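Local structure of periplasmic branched-chain amino acid-binding protein (Burkholderia mallei, 3I09) at residues E27-A32 against S285-Y290; L291-A296 against K310-D315; L230-D235 against L249-Y254. The protein probably captures branched-chain amino acids or related small ligands in the periplasm for an ABC transporter, and here holds acetoacetic acid between its two lobes. All coordinates share one frame; numbering follows the deposited sequence.

Contact 1 (E27-A32 against S285-Y290); sequences EAIKMA and SSVTTY. With EDO (1,2-ethanediol), chain J.
With CG1 set anti to the backbone N (chi1 168°), V287 spreads its two methyls across the groove between the helices, one against A32 and the other against I29. CG1 meets the CB of A32 at 3.7 Å. V287 CG2 sits against both gamma carbons of I29, 3.9 Å from CG1 and 4.0 Å from CG2; the chi1 of -72° in I29 turns both of these carbons toward the valine. The two branched side chains cross at about a right angle, so the valine lies across the isoleucine rather than along it.

T288 brings a hydroxyl to the flank of this packing. Its OG1 lies 4.0 Å from A32 CB and is also bonded to Y284 O, one turn back in the same helix. A water links the two helices here, donating to A32 O at 2.8 Å and lying 2.8 Å from T288 OG1; no direct hydrogen bond crosses. The helix axes approach to 8.6 Å and cross at -34°, running broadly the same way, and the small A32 allows its CA to come within 6.0 Å of that of T288. On the side turned away, K30 bends at its last two torsions and donates from NZ to O2 of a 1,2-ethanediol, probably from the crystallisation liquor, which also bonds V47 N.

I29 also rests on V76 of strand 72-77, and Y290 on D73 and L74 of that strand. Helices 22-36 and 278-297 thus pack side by side on the mixed sheet containing strand 72-77, as in the alpha/beta lobe of a type I periplasmic binding protein.

Contact 2 (L291-A296 against K310-D315); sequences LKAVQA and KKMKID
Apolar packing carries this contact, and M312, present as selenomethionine, is the one residue of 310-315 that touches the helix segment. Its selenium lies against the helix, 3.9 Å from A293 CA and 4.2 Å from A296 CB, with A293 CB a little farther at 4.4 Å. The two alanines, three residues apart, offer a low surface on which the heavy atom settles. With CG beside the backbone N of M312 (chi1 -55°), an extended chi2 carries the selenium out to the helix, and the bend at chi3 turns only the terminal methyl. M312 has a second conformer, so these details belong to the one described.

Polar groups contribute little across the interface, which has no hydrogen bond. The selenium is 4.0 Å from K292 O, but that oxygen already accepts the helical bond from A296 N at 3.0 Å. The CB of K292 is directed at the loop, but the amine finishes on another side.

Other elements also pack on this helix. Helix 302-309 touches A293 and A296 through Q308, F36 of helix 22-36 meets L291, K292 and Q295, and V40 of strand 39-40 lies against L291 and V294. Farther on, I314 is hydrogen-bonded through its backbone to G321 of strand 320-323.

Contact 3 (L230-D235 against L249-Y254); sequences LMFIND and LTDSWY. With EDO (1,2-ethanediol), chain G.
OD2 of D251 accepts from a water at 2.7 Å that in turn accepts from I233 N at 3.1 Å and lies in plane at the edge of the F232 ring. OD1 of the same carboxylate bonds S278 OG and accepts from S252 N at 2.8 Å, so both oxygens are engaged and the group's rotation is fixed. A second water donates to M231 O at 2.8 Å and lies doubtfully close to OD2; M231 O itself is 4.0 Å from D251 OD2.

F232 is the N-cap of helix 233-239. Its N donates almost straight to D235 OD2 (2.8 Å, 175°), coming from the anti side and 29° out of the carboxylate plane, while D235 N returns a bond to F232 O.

Beside this polar network, L249 CD2 packs at 3.8 Å on CG of M231, a selenomethionine in the conformer described, the two side chains crossing at about a right angle.

The side chain of F232 lies about 4 Å from the bound acetoacetic acid and also touches I20 and, in helix 278-297, S278 and L279. Strand 248-251 pairs with strand 329-338 through L249 with M336 and D251 with Y334, while Y351 of strand 351-357 rests against I233 and D251.

In the fold
Helix 278-297 connects all three sites: it carries one segment each of contacts 1 and 2, whose centres lie 13 Å apart, and its first residues touch contact 3. Contacts 1 and 2 also meet directly, T289 CG2 lying 3.8 Å from I314 CD1. The centre of contact 3 is about 20 Å from that of contact 1 and about 26 Å from that of contact 2, yet strands 248-251 and 314-315 belong to the same antiparallel sheet. Along the chain, both segments of contact 3 fall between those of contact 1, and contact 2 follows. Contact 1 lies in the lobe holding the N-terminal strands, contact 2 beside it, and contact 3 at the ligand cleft, consistent with the chain crossing repeatedly between two lobes.

Contact 1 (E27-A32 against S285-Y290)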
loop_
_atom_site.group_PDB
_atom_site.type_symbol
_atom_site.label_atom_id
_atom_site.label_comp_id
_atom_site.label_asym_id
_atom_site.label_seq_id
_atom_site.Cartn_x
_atom_site.Cartn_y
_atom_site.Cartn_z
ATOM N N GLU A 27 8.096 -3.218 13.842
ATOM C CA GLU A 27 7.991 -2.506 15.113
ATOM C C GLU A 27 6.516 -2.104 15.443
ATOM O O GLU A 27 6.039 -2.270 16.595
ATOM C CB GLU A 27 8.877 -1.259 15.066
ATOM C CG GLU A 27 9.176 -0.685 16.419
ATOM C CD GLU A 27 8.044 0.152 16.975
ATOM O OE1 GLU A 27 7.316 0.806 16.171
ATOM O OE2 GLU A 27 7.900 0.153 18.220
ATOM N N ALA A 28 5.816 -1.594 14.441
ATOM C CA ALA A 28 4.415 -1.200 14.572
ATOM C C ALA A 28 3.520 -2.398 14.927
ATOM O O ALA A 28 2.645 -2.310 15.794
ATOM C CB ALA A 28 3.955 -0.501 13.295
ATOM N N ILE A 29 3.785 -3.544 14.304
ATOM C CA ILE A 29 3.081 -4.786 14.639
ATOM C C ILE A 29 3.318 -5.210 16.083
ATOM O O ILE A 29 2.382 -5.550 16.794
ATOM C CB ILE A 29 3.431 -5.918 13.662
ATOM C CG1 ILE A 29 2.781 -5.642 12.313
ATOM C CG2 ILE A 29 3.032 -7.300 14.246
ATOM C CD1 ILE A 29 3.280 -6.509 11.120
ATOM N N LYS A 30 4.572 -5.188 16.524
ATOM C CA LYS A 30 4.878 -5.541 17.891
ATOM C C LYS A 30 4.245 -4.556 18.880
ATOM O O LYS A 30 3.811 -4.987 19.926
ATOM C CB LYS A 30 6.402 -5.718 18.102
ATOM C CG LYS A 30 6.911 -6.930 17.289
ATOM C CD LYS A 30 8.406 -7.167 17.375
ATOM C CE LYS A 30 8.805 -7.703 18.774
ATOM N NZ LYS A 30 8.272 -9.079 19.100
HETATM N N MSE A 31 4.188 -3.261 18.541
HETATM C CA MSE A 31 3.535 -2.305 19.443
HETATM C C MSE A 31 2.052 -2.622 19.552
HETATM O O MSE A 31 1.518 -2.582 20.644
HETATM C CB MSE A 31 3.738 -0.862 18.996
HETATM C CG MSE A 31 5.135 -0.338 19.210
HETATM SE SE MSE A 31 5.202 1.559 18.735
HETATM C CE MSE A 31 3.685 2.008 19.809
ATOM N N ALA A 32 1.396 -2.949 18.437
ATOM C CA ALA A 32 -0.039 -3.312 18.462
ATOM C C ALA A 32 -0.285 -4.543 19.353
ATOM O O ALA A 32 -1.239 -4.596 20.077
ATOM C CB ALA A 32 -0.553 -3.594 17.033
ATOM N N SER A 285 -2.723 -1.013 12.760
ATOM C CA SER A 285 -4.189 -1.052 12.794
ATOM C C SER A 285 -4.738 -2.427 12.433
ATOM O O SER A 285 -5.702 -2.897 13.019
ATOM C CB SER A 285 -4.766 0.006 11.826
ATOM O OG SER A 285 -6.177 -0.081 11.721
ATOM N N SER A 286 -4.138 -3.047 11.425
ATOM C CA SER A 286 -4.597 -4.342 10.911
ATOM C C SER A 286 -4.442 -5.406 11.984
ATOM O O SER A 286 -5.309 -6.276 12.136
ATOM C CB SER A 286 -3.836 -4.741 9.615
ATOM O OG SER A 286 -2.502 -5.049 9.925
ATOM N N VAL A 287 -3.374 -5.324 12.792
ATOM C CA VAL A 287 -3.171 -6.268 13.894
ATOM C C VAL A 287 -4.208 -6.069 15.010
ATOM O O VAL A 287 -4.776 -7.026 15.526
ATOM C CB VAL A 287 -1.699 -6.217 14.409
ATOM C CG1 VAL A 287 -1.511 -6.971 15.739
ATOM C CG2 VAL A 287 -0.785 -6.820 13.288
ATOM N N THR A 288 -4.469 -4.824 15.366
ATOM C CA THR A 288 -5.526 -4.536 16.275
ATOM C C THR A 288 -6.871 -5.110 15.784
ATOM O O THR A 288 -7.597 -5.743 16.542
ATOM C CB THR A 288 -5.658 -3.034 16.534
ATOM O OG1 THR A 288 -4.390 -2.495 16.917
ATOM C CG2 THR A 288 -6.675 -2.803 17.632
ATOM N N THR A 289 -7.164 -4.910 14.509
ATOM C CA THR A 289 -8.399 -5.419 13.900
ATOM C C THR A 289 -8.475 -6.949 13.965
ATOM O O THR A 289 -9.507 -7.512 14.350
ATOM C CB THR A 289 -8.526 -4.862 12.486
ATOM O OG1 THR A 289 -8.670 -3.430 12.598
ATOM C CG2 THR A 289 -9.713 -5.517 11.736
ATOM N N TYR A 290 -7.400 -7.634 13.572
ATOM C CA TYR A 290 -7.352 -9.087 13.707
ATOM C C TYR A 290 -7.580 -9.535 15.155
ATOM O O TYR A 290 -8.370 -10.440 15.406
ATOM C CB TYR A 290 -6.019 -9.618 13.207
ATOM C CG TYR A 290 -5.843 -11.077 13.442
ATOM C CD1 TYR A 290 -6.463 -12.014 12.635
ATOM C CD2 TYR A 290 -5.058 -11.535 14.514
ATOM C CE1 TYR A 290 -6.301 -13.390 12.887
ATOM C CE2 TYR A 290 -4.901 -12.883 14.769
ATOM C CZ TYR A 290 -5.535 -13.799 13.954
ATOM O OH TYR A 290 -5.426 -15.146 14.189
HETATM C C1 EDO J . 6.329 -11.336 20.866
HETATM O O1 EDO J . 6.789 -12.034 19.682
HETATM C C2 EDO J . 5.135 -10.439 20.565
HETATM O O2 EDO J . 5.542 -9.253 19.822
HETATM O O HOH W 1 -3.672 -3.260 19.477
#

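Contact 2 (L291-A296 against K310-D315)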
loop_
_atom_site.group_PDB
_atom_site.type_symbol
_atom_site.label_atom_id
_atom_site.label_comp_id
_atom_site.label_asym_id
_atom_site.label_seq_id
_atom_site.Cartn_x
_atom_site.Cartn_y
_atom_site.Cartn_z
ATOM N N LEU A 291 -6.832 -8.953 16.095
ATOM C CA LEU A 291 -6.912 -9.388 17.481
ATOM C C LEU A 291 -8.319 -9.164 18.038
ATOM O O LEU A 291 -8.806 -9.995 18.798
ATOM C CB LEU A 291 -5.830 -8.762 18.376
ATOM C CG LEU A 291 -4.377 -9.197 18.046
ATOM C CD1 LEU A 291 -3.343 -8.372 18.834
ATOM C CD2 LEU A 291 -4.185 -10.680 18.281
ATOM N N LYS A 292 -8.965 -8.062 17.651
ATOM C CA LYS A 292 -10.341 -7.797 18.101
ATOM C C LYS A 292 -11.274 -8.872 17.579
ATOM O O LYS A 292 -12.207 -9.256 18.265
ATOM C CB LYS A 292 -10.838 -6.417 17.673
ATOM C CG LYS A 292 -10.275 -5.309 18.515
ATOM C CD LYS A 292 -10.764 -3.918 18.073
ATOM C CE LYS A 292 -10.336 -2.807 19.090
ATOM N NZ LYS A 292 -10.985 -2.898 20.447
ATOM N N ALA A 293 -11.030 -9.340 16.360
ATOM C CA ALA A 293 -11.844 -10.372 15.773
ATOM C C ALA A 293 -11.644 -11.730 16.466
ATOM O O ALA A 293 -12.611 -12.421 16.758
ATOM C CB ALA A 293 -11.553 -10.459 14.286
ATOM N N VAL A 294 -10.400 -12.072 16.782
ATOM C CA VAL A 294 -10.108 -13.307 17.521
ATOM C C VAL A 294 -10.756 -13.225 18.907
ATOM O O VAL A 294 -11.338 -14.191 19.335
ATOM C CB VAL A 294 -8.617 -13.562 17.679
ATOM C CG1 VAL A 294 -8.353 -14.768 18.616
ATOM C CG2 VAL A 294 -7.949 -13.818 16.275
ATOM N N GLN A 295 -10.667 -12.062 19.555
ATOM C CA GLN A 295 -11.238 -11.819 20.909
ATOM C C GLN A 295 -12.754 -11.987 20.910
ATOM O O GLN A 295 -13.313 -12.611 21.834
ATOM C CB GLN A 295 -10.839 -10.403 21.371
ATOM C CG GLN A 295 -11.391 -9.890 22.762
ATOM C CD GLN A 295 -10.795 -8.545 23.092
ATOM O OE1 GLN A 295 -9.893 -8.419 23.953
ATOM N NE2 GLN A 295 -11.186 -7.543 22.332
ATOM N N ALA A 296 -13.407 -11.422 19.889
ATOM C CA ALA A 296 -14.844 -11.535 19.693
ATOM C C ALA A 296 -15.279 -12.938 19.276
ATOM O O ALA A 296 -16.324 -13.408 19.728
ATOM C CB ALA A 296 -15.357 -10.454 18.683
ATOM N N LYS A 310 -15.596 -9.609 8.780
ATOM C CA LYS A 310 -16.580 -9.105 7.826
ATOM C C LYS A 310 -17.859 -8.589 8.433
ATOM O O LYS A 310 -18.699 -8.093 7.701
ATOM C CB LYS A 310 -16.846 -10.153 6.735
ATOM C CG LYS A 310 -15.618 -10.214 5.799
ATOM C CD LYS A 310 -15.774 -10.909 4.521
ATOM C CE LYS A 310 -14.423 -10.945 3.756
ATOM N NZ LYS A 310 -14.431 -11.791 2.555
ATOM N N LYS A 311 -17.975 -8.608 9.756
ATOM C CA LYS A 311 -19.142 -8.019 10.400
ATOM C C LYS A 311 -18.840 -6.923 11.420
ATOM O O LYS A 311 -19.780 -6.395 11.983
ATOM C CB LYS A 311 -20.011 -9.097 11.054
ATOM C CG LYS A 311 -19.502 -9.627 12.419
ATOM C CD LYS A 311 -20.254 -10.923 12.777
ATOM C CE LYS A 311 -19.943 -11.410 14.199
ATOM N NZ LYS A 311 -20.848 -12.570 14.587
HETATM N N MSE A 312 -17.583 -6.605 11.696
HETATM C CA MSE A 312 -17.178 -5.607 12.703
HETATM C C MSE A 312 -16.807 -4.293 12.048
HETATM O O MSE A 312 -16.057 -4.295 11.080
HETATM C CB MSE A 312 -15.913 -6.088 13.463
HETATM C CG MSE A 312 -16.033 -7.454 14.103
HETATM SE SE MSE A 312 -14.759 -7.738 15.569
HETATM C CE MSE A 312 -15.670 -6.454 16.768
ATOM N N LYS A 313 -17.231 -3.177 12.598
ATOM C CA LYS A 313 -16.716 -1.892 12.170
ATOM C C LYS A 313 -15.260 -1.760 12.636
ATOM O O LYS A 313 -14.893 -2.325 13.675
ATOM C CB LYS A 313 -17.533 -0.757 12.765
ATOM C CG LYS A 313 -18.941 -0.627 12.226
ATOM C CD LYS A 313 -19.660 0.529 12.929
ATOM C CE LYS A 313 -21.141 0.691 12.510
ATOM N NZ LYS A 313 -21.739 1.984 13.008
ATOM N N ILE A 314 -14.459 -1.056 11.851
ATOM C CA ILE A 314 -13.109 -0.606 12.252
ATOM C C ILE A 314 -13.172 0.905 12.575
ATOM O O ILE A 314 -13.792 1.701 11.838
ATOM C CB ILE A 314 -12.106 -0.880 11.153
ATOM C CG1 ILE A 314 -11.946 -2.398 10.971
ATOM C CG2 ILE A 314 -10.735 -0.173 11.498
ATOM C CD1 ILE A 314 -11.382 -2.861 9.654
ATOM N N ASP A 315 -12.614 1.324 13.711
ATOM C CA ASP A 315 -12.602 2.738 14.043
ATOM C C ASP A 315 -11.448 3.002 14.992
ATOM O O ASP A 315 -11.580 2.835 16.204
ATOM C CB ASP A 315 -13.932 3.189 14.709
ATOM C CG ASP A 315 -14.030 4.702 14.908
ATOM O OD1 ASP A 315 -13.117 5.477 14.534
ATOM O OD2 ASP A 315 -15.089 5.152 15.424
#

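Contact 3 (L230-D235 against L249-Y254)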
loop_
_atom_site.group_PDB
_atom_site.type_symbol
_atom_site.label_atom_id
_atom_site.label_comp_id
_atom_site.label_asym_id
_atom_site.label_seq_id
_atom_site.Cartn_x
_atom_site.Cartn_y
_atom_site.Cartn_z
ATOM N N LEU A 230 2.263 6.358 -6.934
ATOM C CA LEU A 230 2.383 5.860 -5.552
ATOM C C LEU A 230 3.619 6.478 -4.894
ATOM O O LEU A 230 4.751 6.279 -5.346
ATOM C CB LEU A 230 2.440 4.344 -5.466
ATOM C CG LEU A 230 2.443 3.782 -4.052
ATOM C CD1 LEU A 230 1.246 4.318 -3.174
ATOM C CD2 LEU A 230 2.506 2.209 -4.098
HETATM N N MSE A 231 3.390 7.295 -3.873
HETATM C CA MSE A 231 4.472 8.023 -3.187
HETATM C C MSE A 231 4.122 8.017 -1.691
HETATM O O MSE A 231 3.016 8.367 -1.329
HETATM C CB MSE A 231 4.539 9.464 -3.736
HETATM C CG MSE A 231 5.418 10.467 -2.985
HETATM SE SE MSE A 231 5.868 11.999 -4.119
HETATM C CE MSE A 231 6.740 11.004 -5.528
ATOM N N PHE A 232 5.039 7.570 -0.855
ATOM C CA PHE A 232 4.854 7.547 0.572
ATOM C C PHE A 232 5.675 8.683 1.192
ATOM O O PHE A 232 6.526 9.283 0.540
ATOM C CB PHE A 232 5.312 6.184 1.137
ATOM C CG PHE A 232 4.473 5.045 0.676
ATOM C CD1 PHE A 232 3.266 4.765 1.293
ATOM C CD2 PHE A 232 4.856 4.298 -0.437
ATOM C CE1 PHE A 232 2.464 3.694 0.844
ATOM C CE2 PHE A 232 4.055 3.232 -0.878
ATOM C CZ PHE A 232 2.869 2.956 -0.256
ATOM N N ILE A 233 5.474 8.930 2.473
ATOM C CA ILE A 233 6.140 10.054 3.130
ATOM C C ILE A 233 7.668 9.917 3.066
ATOM O O ILE A 233 8.360 10.910 2.920
ATOM C CB ILE A 233 5.621 10.249 4.591
ATOM C CG1 ILE A 233 5.935 11.658 5.071
ATOM C CG2 ILE A 233 6.199 9.178 5.580
ATOM C CD1 ILE A 233 5.473 11.924 6.490
ATOM N N ASN A 234 8.183 8.693 3.082
ATOM C CA ASN A 234 9.636 8.465 3.058
ATOM C C ASN A 234 10.246 8.826 1.702
ATOM O O ASN A 234 11.429 9.211 1.601
ATOM C CB ASN A 234 9.969 7.002 3.374
ATOM C CG ASN A 234 9.242 6.499 4.588
ATOM O OD1 ASN A 234 8.019 6.206 4.511
ATOM N ND2 ASN A 234 9.938 6.471 5.735
ATOM N N ASP A 235 9.432 8.683 0.657
ATOM C CA ASP A 235 9.859 9.031 -0.688
ATOM C C ASP A 235 10.006 10.559 -0.800
ATOM O O ASP A 235 10.980 11.081 -1.347
ATOM C CB ASP A 235 8.854 8.487 -1.715
ATOM C CG ASP A 235 8.621 6.965 -1.618
ATOM O OD1 ASP A 235 9.595 6.201 -1.433
ATOM O OD2 ASP A 235 7.442 6.513 -1.787
ATOM N N LEU A 249 -0.814 13.406 -5.050
ATOM C CA LEU A 249 -0.741 11.995 -4.739
ATOM C C LEU A 249 -1.971 11.558 -3.956
ATOM O O LEU A 249 -2.703 12.393 -3.411
ATOM C CB LEU A 249 0.560 11.677 -4.003
ATOM C CG LEU A 249 0.833 12.405 -2.728
ATOM C CD1 LEU A 249 0.226 11.579 -1.670
ATOM C CD2 LEU A 249 2.368 12.603 -2.467
ATOM N N THR A 250 -2.178 10.246 -3.923
ATOM C CA THR A 250 -3.262 9.625 -3.198
ATOM C C THR A 250 -2.658 8.800 -2.072
ATOM O O THR A 250 -1.758 7.988 -2.331
ATOM C CB THR A 250 -4.122 8.713 -4.116
ATOM O OG1 THR A 250 -4.738 9.513 -5.101
ATOM C CG2 THR A 250 -5.254 8.053 -3.354
ATOM N N ASP A 251 -3.120 8.998 -0.838
ATOM C CA ASP A 251 -2.599 8.160 0.278
ATOM C C ASP A 251 -3.719 7.846 1.238
ATOM O O ASP A 251 -4.762 8.477 1.190
ATOM C CB ASP A 251 -1.414 8.827 0.992
ATOM C CG ASP A 251 -0.416 7.777 1.675
ATOM O OD1 ASP A 251 -0.773 6.586 1.876
ATOM O OD2 ASP A 251 0.773 8.125 1.924
ATOM N N SER A 252 -3.518 6.866 2.118
ATOM C CA SER A 252 -4.572 6.461 3.034
ATOM C C SER A 252 -4.486 7.077 4.409
ATOM O O SER A 252 -5.423 6.938 5.189
ATOM C CB SER A 252 -4.587 4.924 3.184
ATOM O OG SER A 252 -3.439 4.468 3.878
ATOM N N TRP A 253 -3.345 7.674 4.751
ATOM C CA TRP A 253 -3.100 8.151 6.130
ATOM C C TRP A 253 -1.890 9.046 6.124
ATOM O O TRP A 253 -0.977 8.859 5.309
ATOM C CB TRP A 253 -2.844 6.961 7.034
ATOM C CG TRP A 253 -2.733 7.246 8.486
ATOM C CD1 TRP A 253 -3.754 7.257 9.387
ATOM C CD2 TRP A 253 -1.538 7.504 9.227
ATOM N NE1 TRP A 253 -3.275 7.521 10.654
ATOM C CE2 TRP A 253 -1.906 7.660 10.578
ATOM C CE3 TRP A 253 -0.187 7.620 8.880
ATOM C CZ2 TRP A 253 -0.970 7.958 11.583
ATOM C CZ3 TRP A 253 0.751 7.847 9.894
ATOM C CH2 TRP A 253 0.354 8.043 11.211
ATOM N N TYR A 254 -1.909 10.055 7.000
ATOM C CA TYR A 254 -0.753 10.924 7.161
ATOM C C TYR A 254 -0.697 11.358 8.615
ATOM O O TYR A 254 -1.752 11.597 9.285
ATOM C CB TYR A 254 -0.734 12.128 6.177
ATOM C CG TYR A 254 -1.921 13.064 6.263
ATOM C CD1 TYR A 254 -3.184 12.672 5.831
ATOM C CD2 TYR A 254 -1.777 14.352 6.776
ATOM C CE1 TYR A 254 -4.271 13.544 5.898
ATOM C CE2 TYR A 254 -2.852 15.216 6.849
ATOM C CZ TYR A 254 -4.092 14.807 6.415
ATOM O OH TYR A 254 -5.161 15.661 6.514
HETATM C C1 EDO G . 12.154 5.991 0.118
HETATM O O1 EDO G . 11.160 4.978 -0.009
HETATM C C2 EDO G . 13.515 5.344 -0.062
HETATM O O2 EDO G . 14.155 5.718 -1.297
HETATM O O HOH W 2 2.107 9.829 0.875
HETATM O O HOH W 3 0.712 8.052 -3.261
HETATM O O HOH W 4 2.867 7.589 3.613
#